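Putative isomerase (Streptomyces coelicolor A3, PDB 2OQH) probably catalyses a reaction of sugar-acid metabolism, perhaps the dehydration of D-glucarate, as a putative isomerase of the enolase superfamily. Local coordinates at residues 10-15 / 32-37; 243-248 / 262-267; 126-131 / 321-326; 145-150 / 179-184. One frame throughout, in Å; residues are numbered along the deposited sequence.

Interaction 1 of 4, residues 10-15 / 32-37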
loop_
_atom_site.group_PDB
_atom_site.type_symbol
_atom_site.label_atom_id
_atom_site.label_comp_id
_atom_site.label_asym_id
_atom_site.label_seq_id
_atom_site.Cartn_x
_atom_site.Cartn_y
_atom_site.Cartn_z
ATOM N N VAL A 10 13.579 -17.454 4.496
ATOM C CA VAL A 10 12.270 -17.087 3.978
ATOM C C VAL A 10 11.170 -18.064 4.364
ATOM O O VAL A 10 11.341 -19.280 4.269
ATOM C CB VAL A 10 12.314 -16.990 2.435
ATOM C CG1 VAL A 10 11.078 -16.271 1.921
ATOM C CG2 VAL A 10 13.587 -16.275 1.993
ATOM N N TRP A 11 10.041 -17.517 4.808
ATOM C CA TRP A 11 8.884 -18.321 5.192
ATOM C C TRP A 11 7.684 -17.795 4.425
ATOM O O TRP A 11 7.613 -16.611 4.123
ATOM C CB TRP A 11 8.559 -18.166 6.682
ATOM C CG TRP A 11 9.551 -18.744 7.651
ATOM C CD1 TRP A 11 9.542 -20.003 8.189
ATOM C CD2 TRP A 11 10.661 -18.058 8.248
ATOM N NE1 TRP A 11 10.575 -20.136 9.091
ATOM C CE2 TRP A 11 11.278 -18.957 9.145
ATOM C CE3 TRP A 11 11.193 -16.768 8.113
ATOM C CZ2 TRP A 11 12.402 -18.604 9.907
ATOM C CZ3 TRP A 11 12.316 -16.418 8.874
ATOM C CH2 TRP A 11 12.903 -17.333 9.755
ATOM N N VAL A 12 6.752 -18.683 4.105
ATOM C CA VAL A 12 5.516 -18.287 3.445
ATOM C C VAL A 12 4.470 -18.644 4.491
ATOM O O VAL A 12 4.479 -19.749 5.031
ATOM C CB VAL A 12 5.245 -19.080 2.147
ATOM C CG1 VAL A 12 3.873 -18.712 1.594
ATOM C CG2 VAL A 12 6.304 -18.749 1.109
ATOM N N VAL A 13 3.585 -17.707 4.801
ATOM C CA VAL A 13 2.580 -17.951 5.823
ATOM C C VAL A 13 1.169 -17.550 5.406
ATOM O O VAL A 13 0.984 -16.714 4.515
ATOM C CB VAL A 13 2.938 -17.191 7.112
ATOM C CG1 VAL A 13 4.320 -17.598 7.595
ATOM C CG2 VAL A 13 2.905 -15.692 6.847
ATOM N N ASN A 14 0.183 -18.163 6.061
ATOM C CA ASN A 14 -1.232 -17.891 5.816
ATOM C C ASN A 14 -1.792 -17.349 7.123
ATOM O O ASN A 14 -1.698 -18.014 8.155
ATOM C CB ASN A 14 -1.999 -19.177 5.484
ATOM C CG ASN A 14 -1.699 -19.715 4.099
ATOM O OD1 ASN A 14 -0.921 -19.134 3.340
ATOM N ND2 ASN A 14 -2.326 -20.847 3.760
ATOM N N LEU A 15 -2.352 -16.148 7.103
ATOM C CA LEU A 15 -2.934 -15.595 8.318
ATOM C C LEU A 15 -4.395 -15.308 8.075
ATOM O O LEU A 15 -4.791 -14.940 6.962
ATOM C CB LEU A 15 -2.214 -14.318 8.763
ATOM C CG LEU A 15 -0.868 -14.553 9.451
ATOM C CD1 LEU A 15 0.161 -14.963 8.418
ATOM C CD2 LEU A 15 -0.417 -13.289 10.153
ATOM N N THR A 32 -2.141 -14.793 2.268
ATOM C CA THR A 32 -0.812 -15.382 2.215
ATOM C C THR A 32 0.253 -14.295 2.066
ATOM O O THR A 32 0.100 -13.377 1.261
ATOM C CB THR A 32 -0.715 -16.388 1.039
ATOM O OG1 THR A 32 -1.609 -17.487 1.274
ATOM C CG2 THR A 32 0.694 -16.922 0.908
ATOM N N ARG A 33 1.327 -14.402 2.851
ATOM C CA ARG A 33 2.419 -13.435 2.821
ATOM C C ARG A 33 3.777 -14.126 2.957
ATOM O O ARG A 33 3.882 -15.197 3.557
ATOM C CB ARG A 33 2.272 -12.427 3.970
ATOM C CG ARG A 33 0.913 -11.746 4.055
ATOM C CD ARG A 33 0.714 -10.734 2.941
ATOM N NE ARG A 33 1.635 -9.606 3.059
ATOM C CZ ARG A 33 1.558 -8.502 2.319
ATOM N NH1 ARG A 33 0.603 -8.379 1.407
ATOM N NH2 ARG A 33 2.430 -7.517 2.492
ATOM N N THR A 34 4.812 -13.503 2.403
ATOM C CA THR A 34 6.167 -14.030 2.483
ATOM C C THR A 34 6.932 -13.206 3.518
ATOM O O THR A 34 6.941 -11.975 3.452
ATOM C CB THR A 34 6.902 -13.928 1.123
ATOM O OG1 THR A 34 6.337 -14.864 0.196
ATOM C CG2 THR A 34 8.394 -14.221 1.291
ATOM N N VAL A 35 7.559 -13.879 4.479
ATOM C CA VAL A 35 8.327 -13.192 5.516
ATOM C C VAL A 35 9.807 -13.519 5.368
ATOM O O VAL A 35 10.178 -14.665 5.106
ATOM C CB VAL A 35 7.874 -13.609 6.927
ATOM C CG1 VAL A 35 8.619 -12.795 7.969
ATOM C CG2 VAL A 35 6.373 -13.409 7.071
ATOM N N VAL A 36 10.651 -12.509 5.542
ATOM C CA VAL A 36 12.091 -12.691 5.401
ATOM C C VAL A 36 12.836 -12.213 6.640
ATOM O O VAL A 36 12.426 -11.239 7.270
ATOM C CB VAL A 36 12.618 -11.900 4.177
ATOM C CG1 VAL A 36 14.134 -12.019 4.079
ATOM C CG2 VAL A 36 11.944 -12.407 2.906
ATOM N N ARG A 37 13.905 -12.920 7.005
ATOM C CA ARG A 37 14.726 -12.530 8.148
ATOM C C ARG A 37 16.174 -12.411 7.699
ATOM O O ARG A 37 16.733 -13.341 7.113
ATOM C CB ARG A 37 14.660 -13.554 9.294
ATOM C CG ARG A 37 15.608 -13.208 10.469
ATOM C CD ARG A 37 15.619 -14.282 11.575
ATOM N NE ARG A 37 16.118 -15.555 11.073
ATOM C CZ ARG A 37 15.895 -16.736 11.643
ATOM N NH1 ARG A 37 15.176 -16.825 12.755
ATOM N NH2 ARG A 37 16.372 -17.836 11.080
#
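Trp11 and Val35 exchange two backbone hydrogen bonds, Trp11 N to Val35 O at 2.9 Å and Val35 N to Trp11 O at 2.8 Å; Val13 and Arg33 pair in the same way, and strands 10-15 and 32-37 run antiparallel with their N-to-C directions 153° apart. Val10-Val36, Val12-Thr34 and Asn14-Thr32 are the non-hydrogen-bonded pairs, flanked by CA-H...O contacts such as Thr32 CA to Val13 O at 3.2 Å. On the face bearing Trp11, the indole and the guanidinium of Arg37 meet edge to face, with planes 86° apart: Trp11 CH2 stands 3.6 Å from Arg37 CZ, over the centre of the flat group. Arg37 starts with CG opposite its backbone N (chi1 176°) and bends at chi3, while its CB lies in the plane of the indole, 3.7 Å from Trp11 CZ3. A salt bridge from Arg37 NH2 to Asp9 probably helps fix the guanidinium's rotation. The two strands belong to the three-stranded antiparallel sheet of the enolase-superfamily N-terminal domain; strand 31-40 is central, and Trp47 of strand 45-51 meets the Trp11 ring. Further along this face Val13 CG2 rests on Val35 CG2, and helix 359-368 packs on Val13 through Leu362 and Ala366. On the reverse face, against helix 54-63, Val10 CG1 presses unusually tightly on Thr34 CG2, 3.4 Å away, while Thr34 OG1 is hydrogen-bonded to Trp52 O.

Interaction 2 of 4, residues 243-248 / 262-267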
loop_
_atom_site.group_PDB
_atom_site.type_symbol
_atom_site.label_atom_id
_atom_site.label_comp_id
_atom_site.label_asym_id
_atom_site.label_seq_id
_atom_site.Cartn_x
_atom_site.Cartn_y
_atom_site.Cartn_z
ATOM N N LEU A 243 -7.239 12.801 -10.650
ATOM C CA LEU A 243 -7.057 11.432 -11.119
ATOM C C LEU A 243 -5.876 10.760 -10.410
ATOM O O LEU A 243 -4.776 11.306 -10.351
ATOM C CB LEU A 243 -6.833 11.447 -12.634
ATOM C CG LEU A 243 -7.165 10.183 -13.426
ATOM C CD1 LEU A 243 -8.666 9.903 -13.351
ATOM C CD2 LEU A 243 -6.726 10.369 -14.873
ATOM N N CYS A 244 -6.109 9.564 -9.884
ATOM C CA CYS A 244 -5.084 8.833 -9.153
ATOM C C CYS A 244 -4.788 7.478 -9.790
ATOM O O CYS A 244 -5.632 6.916 -10.495
ATOM C CB CYS A 244 -5.544 8.651 -7.701
ATOM S SG CYS A 244 -4.395 7.782 -6.611
ATOM N N THR A 245 -3.589 6.957 -9.546
ATOM C CA THR A 245 -3.204 5.664 -10.102
ATOM C C THR A 245 -2.180 4.897 -9.271
ATOM O O THR A 245 -1.383 5.478 -8.532
ATOM C CB THR A 245 -2.578 5.808 -11.513
ATOM O OG1 THR A 245 -2.518 4.525 -12.146
ATOM C CG2 THR A 245 -1.146 6.342 -11.411
ATOM N N ASN A 246 -2.226 3.578 -9.412
ATOM C CA ASN A 246 -1.263 2.682 -8.787
ATOM C C ASN A 246 -1.206 1.509 -9.750
ATOM O O ASN A 246 -0.828 0.403 -9.386
ATOM C CB ASN A 246 -1.682 2.245 -7.370
ATOM C CG ASN A 246 -2.948 1.413 -7.343
ATOM O OD1 ASN A 246 -3.025 0.343 -7.941
ATOM N ND2 ASN A 246 -3.952 1.904 -6.631
HETATM N N MSE A 247 -1.588 1.791 -10.998
HETATM C CA MSE A 247 -1.600 0.806 -12.074
HETATM C C MSE A 247 -0.933 1.253 -13.383
HETATM O O MSE A 247 -0.330 0.427 -14.065
HETATM C CB MSE A 247 -3.032 0.369 -12.387
HETATM C CG MSE A 247 -3.680 -0.481 -11.299
HETATM SE SE MSE A 247 -5.508 -0.979 -11.729
HETATM C CE MSE A 247 -5.150 -2.283 -13.097
ATOM N N CYS A 248 -1.038 2.530 -13.752
ATOM C CA CYS A 248 -0.415 2.968 -15.005
ATOM C C CYS A 248 0.967 3.604 -14.795
ATOM O O CYS A 248 1.698 3.844 -15.755
ATOM C CB CYS A 248 -1.341 3.914 -15.789
ATOM S SG CYS A 248 -1.478 5.598 -15.190
ATOM N N ASN A 262 0.619 14.165 -19.261
ATOM C CA ASN A 262 -0.338 14.680 -18.276
ATOM C C ASN A 262 -1.413 13.658 -17.938
ATOM O O ASN A 262 -2.604 13.965 -17.970
ATOM C CB ASN A 262 -1.000 15.949 -18.810
ATOM C CG ASN A 262 -0.009 17.068 -19.016
ATOM O OD1 ASN A 262 0.594 17.553 -18.067
ATOM N ND2 ASN A 262 0.171 17.474 -20.260
ATOM N N ALA A 263 -0.979 12.455 -17.590
ATOM C CA ALA A 263 -1.886 11.354 -17.287
ATOM C C ALA A 263 -2.474 11.277 -15.883
ATOM O O ALA A 263 -3.541 10.695 -15.712
ATOM C CB ALA A 263 -1.197 10.030 -17.613
ATOM N N VAL A 264 -1.800 11.842 -14.882
ATOM C CA VAL A 264 -2.299 11.749 -13.513
ATOM C C VAL A 264 -2.076 12.984 -12.638
ATOM O O VAL A 264 -1.208 13.810 -12.914
ATOM C CB VAL A 264 -1.667 10.541 -12.789
ATOM C CG1 VAL A 264 -1.911 9.250 -13.589
ATOM C CG2 VAL A 264 -0.177 10.771 -12.609
ATOM N N ASP A 265 -2.862 13.088 -11.568
ATOM C CA ASP A 265 -2.767 14.205 -10.626
ATOM C C ASP A 265 -2.276 13.724 -9.264
ATOM O O ASP A 265 -1.737 14.498 -8.472
ATOM C CB ASP A 265 -4.136 14.866 -10.438
ATOM C CG ASP A 265 -4.731 15.357 -11.740
ATOM O OD1 ASP A 265 -4.126 16.261 -12.359
ATOM O OD2 ASP A 265 -5.803 14.843 -12.142
ATOM N N VAL A 266 -2.491 12.443 -8.995
ATOM C CA VAL A 266 -2.095 11.842 -7.731
ATOM C C VAL A 266 -1.528 10.450 -7.974
ATOM O O VAL A 266 -2.103 9.667 -8.731
ATOM C CB VAL A 266 -3.315 11.712 -6.778
ATOM C CG1 VAL A 266 -2.886 11.100 -5.447
ATOM C CG2 VAL A 266 -3.959 13.078 -6.561
ATOM N N ILE A 267 -0.402 10.143 -7.338
ATOM C CA ILE A 267 0.199 8.826 -7.490
ATOM C C ILE A 267 0.225 8.075 -6.165
ATOM O O ILE A 267 0.475 8.661 -5.120
ATOM C CB ILE A 267 1.641 8.908 -8.020
ATOM C CG1 ILE A 267 1.653 9.549 -9.408
ATOM C CG2 ILE A 267 2.244 7.509 -8.093
ATOM C CD1 ILE A 267 3.038 9.670 -10.017
#
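Leu243 and Asp265 meet just ahead of the Cys244-Val266 pairing of parallel strands 243-245 and 266-269, which form a TIM-barrel beta-alpha-beta unit with helix 252-260 in the crossover. Among the hydrogen bonds, Leu243 O is gripped by two donors, Asp265 N and Val266 N, each at 2.9 Å and tilted from the carbonyl plane; Thr245 N reaches Val266 O over a longer 3.2 Å. Asp265 OD2 receives Leu243 N at 2.9 Å on its anti lone pair, while OD1 forms a salt bridge with Lys236, so both carboxylate oxygens are held. Thr245 OG1, opposite its backbone N (chi1 -166°), accepts Met247 N and Cys248 N in an ST turn and ST motif and is also hydrogen-bonded to Asp224. Apolar packing uses the other branch: Thr245 CG2 meets Val264 CG1 at 3.7 Å, the side chains crossing at about a right angle, and Cys248 SG touches the same methyl. With an alanine at Thr245, the Met247 and Cys248 amides would probably lose their shared acceptor and a gap would open beside Val264. On the opposite face Cys244 SG packs on Val266 CG1. Leu243 CD2 lies 3.3 Å from Ala263 O, a buried oxygen with no polar partner in the model.

Interaction 3 of 4, residues 126-131 / 321-326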
loop_
_atom_site.group_PDB
_atom_site.type_symbol
_atom_site.label_atom_id
_atom_site.label_comp_id
_atom_site.label_asym_id
_atom_site.label_seq_id
_atom_site.Cartn_x
_atom_site.Cartn_y
_atom_site.Cartn_z
ATOM N N ASP A 126 2.875 11.920 13.722
ATOM C CA ASP A 126 2.948 10.692 14.518
ATOM C C ASP A 126 1.737 9.779 14.358
ATOM O O ASP A 126 1.776 8.611 14.757
ATOM C CB ASP A 126 3.143 11.045 15.998
ATOM C CG ASP A 126 1.977 11.825 16.568
ATOM O OD1 ASP A 126 1.485 12.751 15.881
ATOM O OD2 ASP A 126 1.555 11.522 17.714
ATOM N N GLU A 127 0.669 10.312 13.770
ATOM C CA GLU A 127 -0.549 9.551 13.546
ATOM C C GLU A 127 -0.845 9.463 12.055
ATOM O O GLU A 127 -0.759 10.459 11.334
ATOM C CB GLU A 127 -1.724 10.204 14.269
ATOM C CG GLU A 127 -1.648 10.107 15.783
ATOM C CD GLU A 127 -1.591 8.670 16.264
ATOM O OE1 GLU A 127 -2.427 7.862 15.808
ATOM O OE2 GLU A 127 -0.715 8.345 17.101
ATOM N N VAL A 128 -1.200 8.267 11.604
ATOM C CA VAL A 128 -1.489 8.034 10.195
ATOM C C VAL A 128 -2.918 7.587 9.920
ATOM O O VAL A 128 -3.263 6.429 10.145
ATOM C CB VAL A 128 -0.562 6.952 9.616
ATOM C CG1 VAL A 128 -0.882 6.729 8.151
ATOM C CG2 VAL A 128 0.881 7.363 9.800
ATOM N N PRO A 129 -3.759 8.497 9.407
ATOM C CA PRO A 129 -5.157 8.182 9.095
ATOM C C PRO A 129 -5.266 7.116 8.000
ATOM O O PRO A 129 -4.443 7.074 7.076
ATOM C CB PRO A 129 -5.716 9.525 8.629
ATOM C CG PRO A 129 -4.835 10.532 9.298
ATOM C CD PRO A 129 -3.476 9.918 9.148
ATOM N N ILE A 130 -6.269 6.249 8.102
ATOM C CA ILE A 130 -6.457 5.223 7.083
ATOM C C ILE A 130 -7.846 5.320 6.469
ATOM O O ILE A 130 -8.709 6.026 6.979
ATOM C CB ILE A 130 -6.222 3.796 7.635
ATOM C CG1 ILE A 130 -7.239 3.466 8.728
ATOM C CG2 ILE A 130 -4.804 3.691 8.168
ATOM C CD1 ILE A 130 -7.188 2.028 9.171
ATOM N N THR A 131 -8.042 4.602 5.372
ATOM C CA THR A 131 -9.292 4.618 4.623
ATOM C C THR A 131 -10.137 3.358 4.777
ATOM O O THR A 131 -9.610 2.252 4.906
ATOM C CB THR A 131 -8.990 4.796 3.128
ATOM O OG1 THR A 131 -8.094 5.902 2.962
ATOM C CG2 THR A 131 -10.269 5.039 2.339
ATOM N N ARG A 321 -2.425 12.459 3.361
ATOM C CA ARG A 321 -3.784 11.959 3.182
ATOM C C ARG A 321 -4.035 10.693 3.982
ATOM O O ARG A 321 -3.104 10.086 4.507
ATOM C CB ARG A 321 -4.025 11.656 1.702
ATOM C CG ARG A 321 -3.863 12.858 0.781
ATOM C CD ARG A 321 -3.521 12.406 -0.634
ATOM N NE ARG A 321 -3.381 13.528 -1.565
ATOM C CZ ARG A 321 -4.347 13.970 -2.366
ATOM N NH1 ARG A 321 -5.539 13.384 -2.356
ATOM N NH2 ARG A 321 -4.117 14.992 -3.185
ATOM N N ALA A 322 -5.301 10.298 4.080
ATOM C CA ALA A 322 -5.630 9.066 4.778
ATOM C C ALA A 322 -5.217 7.979 3.795
ATOM O O ALA A 322 -5.769 7.898 2.706
ATOM C CB ALA A 322 -7.124 8.990 5.053
ATOM N N ILE A 323 -4.247 7.153 4.171
ATOM C CA ILE A 323 -3.764 6.100 3.278
ATOM C C ILE A 323 -4.711 4.920 3.171
ATOM O O ILE A 323 -5.612 4.764 3.992
ATOM C CB ILE A 323 -2.400 5.536 3.744
ATOM C CG1 ILE A 323 -2.581 4.782 5.064
ATOM C CG2 ILE A 323 -1.386 6.667 3.903
ATOM C CD1 ILE A 323 -1.341 4.013 5.527
ATOM N N ASP A 324 -4.502 4.103 2.140
ATOM C CA ASP A 324 -5.288 2.893 1.941
ATOM C C ASP A 324 -4.620 1.866 2.834
ATOM O O ASP A 324 -3.395 1.766 2.860
ATOM C CB ASP A 324 -5.221 2.408 0.489
ATOM C CG ASP A 324 -6.214 3.117 -0.415
ATOM O OD1 ASP A 324 -7.065 3.873 0.105
ATOM O OD2 ASP A 324 -6.153 2.902 -1.648
ATOM N N SER A 325 -5.407 1.113 3.583
ATOM C CA SER A 325 -4.826 0.115 4.464
ATOM C C SER A 325 -5.855 -0.913 4.850
ATOM O O SER A 325 -6.906 -0.575 5.385
ATOM C CB SER A 325 -4.267 0.766 5.731
ATOM O OG SER A 325 -3.837 -0.225 6.658
HETATM N N MSE A 326 -5.553 -2.172 4.565
HETATM C CA MSE A 326 -6.474 -3.236 4.919
HETATM C C MSE A 326 -6.048 -3.818 6.256
HETATM O O MSE A 326 -6.443 -4.926 6.611
HETATM C CB MSE A 326 -6.493 -4.332 3.846
HETATM C CG MSE A 326 -7.236 -3.946 2.563
HETATM SE SE MSE A 326 -8.683 -2.660 2.857
HETATM C CE MSE A 326 -7.827 -1.128 2.035
#
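Thr131 and Ile323 form the tight polar centre of this contact. Ile323 O accepts Thr131 OG1 at 2.9 Å, the hydroxyl sitting above the carbonyl plane rather than on a lone pair, and it also takes a weak, strongly bent bond from Thr131 N at 2.8 Å. Thr131 OG1 lies opposite its own carbonyl carbon (chi1 -50°), which brings it over the Ile323 carbonyl. A valine in place of Thr131 would probably leave Ile323 O with just the weak amide bond from strand 127-134, and segment 321-326 less firmly held against it. One residue pair back, Ile323 N donates to Pro129 O at 2.9 Å, again tilted from the carbonyl plane. Apolar groups close in on one side of these bonds: Ile323 CD1 reaches Val128 CG1 at 3.8 Å, Ile323 CG1 rests on Ile130 CG2, and the latter also touches Ser325 CB at 3.8 Å. Toward the partly exposed Pro129 and Arg321 the contact thins to one apolar touch, Pro129 CB to Ala322 CB at 3.9 Å; the pairing of Thr131 with Asp324 is loose. The CB of Arg321 points away from strand 127-134, and its guanidinium forms a salt bridge with Glu220. The touching parts of the two segments diverge, their end-to-end directions 70° apart. Here the short, weakly bonded strand 323-324 pairs in parallel with strand 127-134 in the barrel sheet; the latter is flanked by strand 166-170 and the antiparallel strand 344-346, while helix 303-315 lies against Val128 and Ile323 through Val313.

Interaction 4 of 4, residues 145-150 / 179-184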
loop_
_atom_site.group_PDB
_atom_site.type_symbol
_atom_site.label_atom_id
_atom_site.label_comp_id
_atom_site.label_asym_id
_atom_site.label_seq_id
_atom_site.Cartn_x
_atom_site.Cartn_y
_atom_site.Cartn_z
ATOM N N ALA A 145 -31.913 -1.644 -7.540
ATOM C CA ALA A 145 -32.581 -0.422 -7.088
ATOM C C ALA A 145 -32.354 -0.110 -5.608
ATOM O O ALA A 145 -32.469 1.043 -5.180
ATOM C CB ALA A 145 -34.081 -0.508 -7.373
ATOM N N ASP A 146 -32.033 -1.135 -4.827
ATOM C CA ASP A 146 -31.806 -0.951 -3.397
ATOM C C ASP A 146 -30.333 -0.878 -3.003
ATOM O O ASP A 146 -30.003 -0.410 -1.910
ATOM C CB ASP A 146 -32.473 -2.076 -2.604
ATOM C CG ASP A 146 -33.981 -2.069 -2.736
ATOM O OD1 ASP A 146 -34.579 -0.971 -2.729
ATOM O OD2 ASP A 146 -34.573 -3.164 -2.835
ATOM N N LEU A 147 -29.452 -1.338 -3.887
ATOM C CA LEU A 147 -28.010 -1.333 -3.614
ATOM C C LEU A 147 -27.451 0.024 -3.143
ATOM O O LEU A 147 -26.662 0.082 -2.198
ATOM C CB LEU A 147 -27.248 -1.825 -4.857
ATOM C CG LEU A 147 -25.718 -1.900 -4.758
ATOM C CD1 LEU A 147 -25.317 -2.691 -3.524
ATOM C CD2 LEU A 147 -25.146 -2.546 -6.030
ATOM N N PRO A 148 -27.842 1.131 -3.796
ATOM C CA PRO A 148 -27.340 2.448 -3.382
ATOM C C PRO A 148 -27.619 2.808 -1.922
ATOM O O PRO A 148 -26.710 3.198 -1.188
ATOM C CB PRO A 148 -28.026 3.390 -4.358
ATOM C CG PRO A 148 -28.024 2.579 -5.617
ATOM C CD PRO A 148 -28.509 1.227 -5.108
ATOM N N LYS A 149 -28.875 2.689 -1.503
ATOM C CA LYS A 149 -29.262 2.996 -0.122
ATOM C C LYS A 149 -28.558 2.039 0.840
ATOM O O LYS A 149 -28.113 2.431 1.925
ATOM C CB LYS A 149 -30.777 2.840 0.041
ATOM C CG LYS A 149 -31.372 3.482 1.299
ATOM C CD LYS A 149 -32.847 3.082 1.441
ATOM C CE LYS A 149 -33.623 4.042 2.325
ATOM N NZ LYS A 149 -33.704 5.395 1.697
ATOM N N ALA A 150 -28.467 0.781 0.431
ATOM C CA ALA A 150 -27.832 -0.246 1.243
ATOM C C ALA A 150 -26.376 0.103 1.523
ATOM O O ALA A 150 -25.913 0.000 2.660
ATOM C CB ALA A 150 -27.922 -1.597 0.533
ATOM N N VAL A 179 -21.801 4.970 -9.949
ATOM C CA VAL A 179 -22.194 6.367 -9.809
ATOM C C VAL A 179 -23.403 6.497 -8.877
ATOM O O VAL A 179 -23.445 7.388 -8.024
ATOM C CB VAL A 179 -22.539 6.984 -11.186
ATOM C CG1 VAL A 179 -22.942 8.443 -11.026
ATOM C CG2 VAL A 179 -21.342 6.861 -12.122
ATOM N N ALA A 180 -24.378 5.604 -9.041
ATOM C CA ALA A 180 -25.583 5.622 -8.209
ATOM C C ALA A 180 -25.197 5.454 -6.743
ATOM O O ALA A 180 -25.723 6.140 -5.872
ATOM C CB ALA A 180 -26.531 4.503 -8.636
ATOM N N ILE A 181 -24.275 4.536 -6.484
ATOM C CA ILE A 181 -23.804 4.275 -5.130
ATOM C C ILE A 181 -23.113 5.493 -4.534
ATOM O O ILE A 181 -23.418 5.906 -3.412
ATOM C CB ILE A 181 -22.814 3.093 -5.108
ATOM C CG1 ILE A 181 -23.555 1.801 -5.437
ATOM C CG2 ILE A 181 -22.127 2.996 -3.753
ATOM C CD1 ILE A 181 -22.651 0.616 -5.585
ATOM N N LEU A 182 -22.178 6.066 -5.286
ATOM C CA LEU A 182 -21.442 7.230 -4.812
ATOM C C LEU A 182 -22.356 8.405 -4.466
ATOM O O LEU A 182 -22.117 9.114 -3.490
ATOM C CB LEU A 182 -20.395 7.643 -5.854
ATOM C CG LEU A 182 -19.299 6.595 -6.076
ATOM C CD1 LEU A 182 -18.477 6.941 -7.308
ATOM C CD2 LEU A 182 -18.419 6.508 -4.829
ATOM N N ARG A 183 -23.405 8.608 -5.257
ATOM C CA ARG A 183 -24.341 9.700 -4.999
ATOM C C ARG A 183 -25.011 9.489 -3.646
ATOM O O ARG A 183 -25.137 10.421 -2.854
ATOM C CB ARG A 183 -25.411 9.769 -6.095
ATOM C CG ARG A 183 -24.921 10.362 -7.397
ATOM C CD ARG A 183 -25.920 10.155 -8.518
ATOM N NE ARG A 183 -25.501 10.849 -9.732
ATOM C CZ ARG A 183 -26.008 10.621 -10.938
ATOM N NH1 ARG A 183 -26.962 9.707 -11.101
ATOM N NH2 ARG A 183 -25.554 11.301 -11.987
ATOM N N ALA A 184 -25.432 8.252 -3.393
ATOM C CA ALA A 184 -26.091 7.890 -2.142
ATOM C C ALA A 184 -25.133 8.064 -0.970
ATOM O O ALA A 184 -25.483 8.660 0.050
ATOM C CB ALA A 184 -26.575 6.453 -2.210
#
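Pro148 packs onto the helix of Ile181 and Ala184 so closely that Pro148 CA and Ile181 CA are 4.3 Å apart. No hydrogen bond crosses between 145-150 and 179-184; the contact is made by apolar side chains and backbone. Pro148 buries the most surface. Its ring touches two alanines one helical turn apart: CG meets Ala180 CB at 3.9 Å, and CB meets Ala184 CB at 4.0 Å. Ala184 directs its CB toward the other helix, where the methyl also comes within 3.4 Å of Pro148 O. Methyl groups at these two positions let the backbones approach this near, with the pyrrolidine ring lying against the surface between them. Both segments belong to helices of the outer layer of the TIM barrel: 147-162 and 175-188 lie on either side of strand 166-170 in the sequence and pack here as neighbours. Pro148 and Ala184 remain partly exposed, in keeping with a contact near the protein surface, whereas Ile181 is buried. Ile181 carries the inner part of the contact. With CG1 opposite the carbonyl carbon (chi1 -68°) and an extended chi2 of 174°, its CD1 reaches Leu147, lying 4.1 Å from both Leu147 CG and Leu147 CD2, the two side chains meeting at a slant. Ile181 also touches Leu169 of strand 166-170, and Arg136, in a loop, touches both Leu147 and Ile181.

Interaction 1 belongs to the N-terminal three-stranded sheet, the others to the TIM barrel, and it closes before any of them opens; its centre is 24 Å from that of interaction 3. Interaction 3 joins segments 126-131 and 321-326, 190 residues apart in sequence, and interactions 4 and 2, in that order, are nested within this loop. Interactions 2 and 3 share the barrel sheet, their centres 19 Å apart, and touch where Val266 CG2 meets Arg321 NH2 at 3.9 Å. Interaction 4 is in the helical layer outside, its centre about 25 Å from that of interaction 3. Interaction 3 thus brings late strand 323-324 back to the first barrel strand, interaction 2 links adjacent strands, and interaction 4 packs two outer helices.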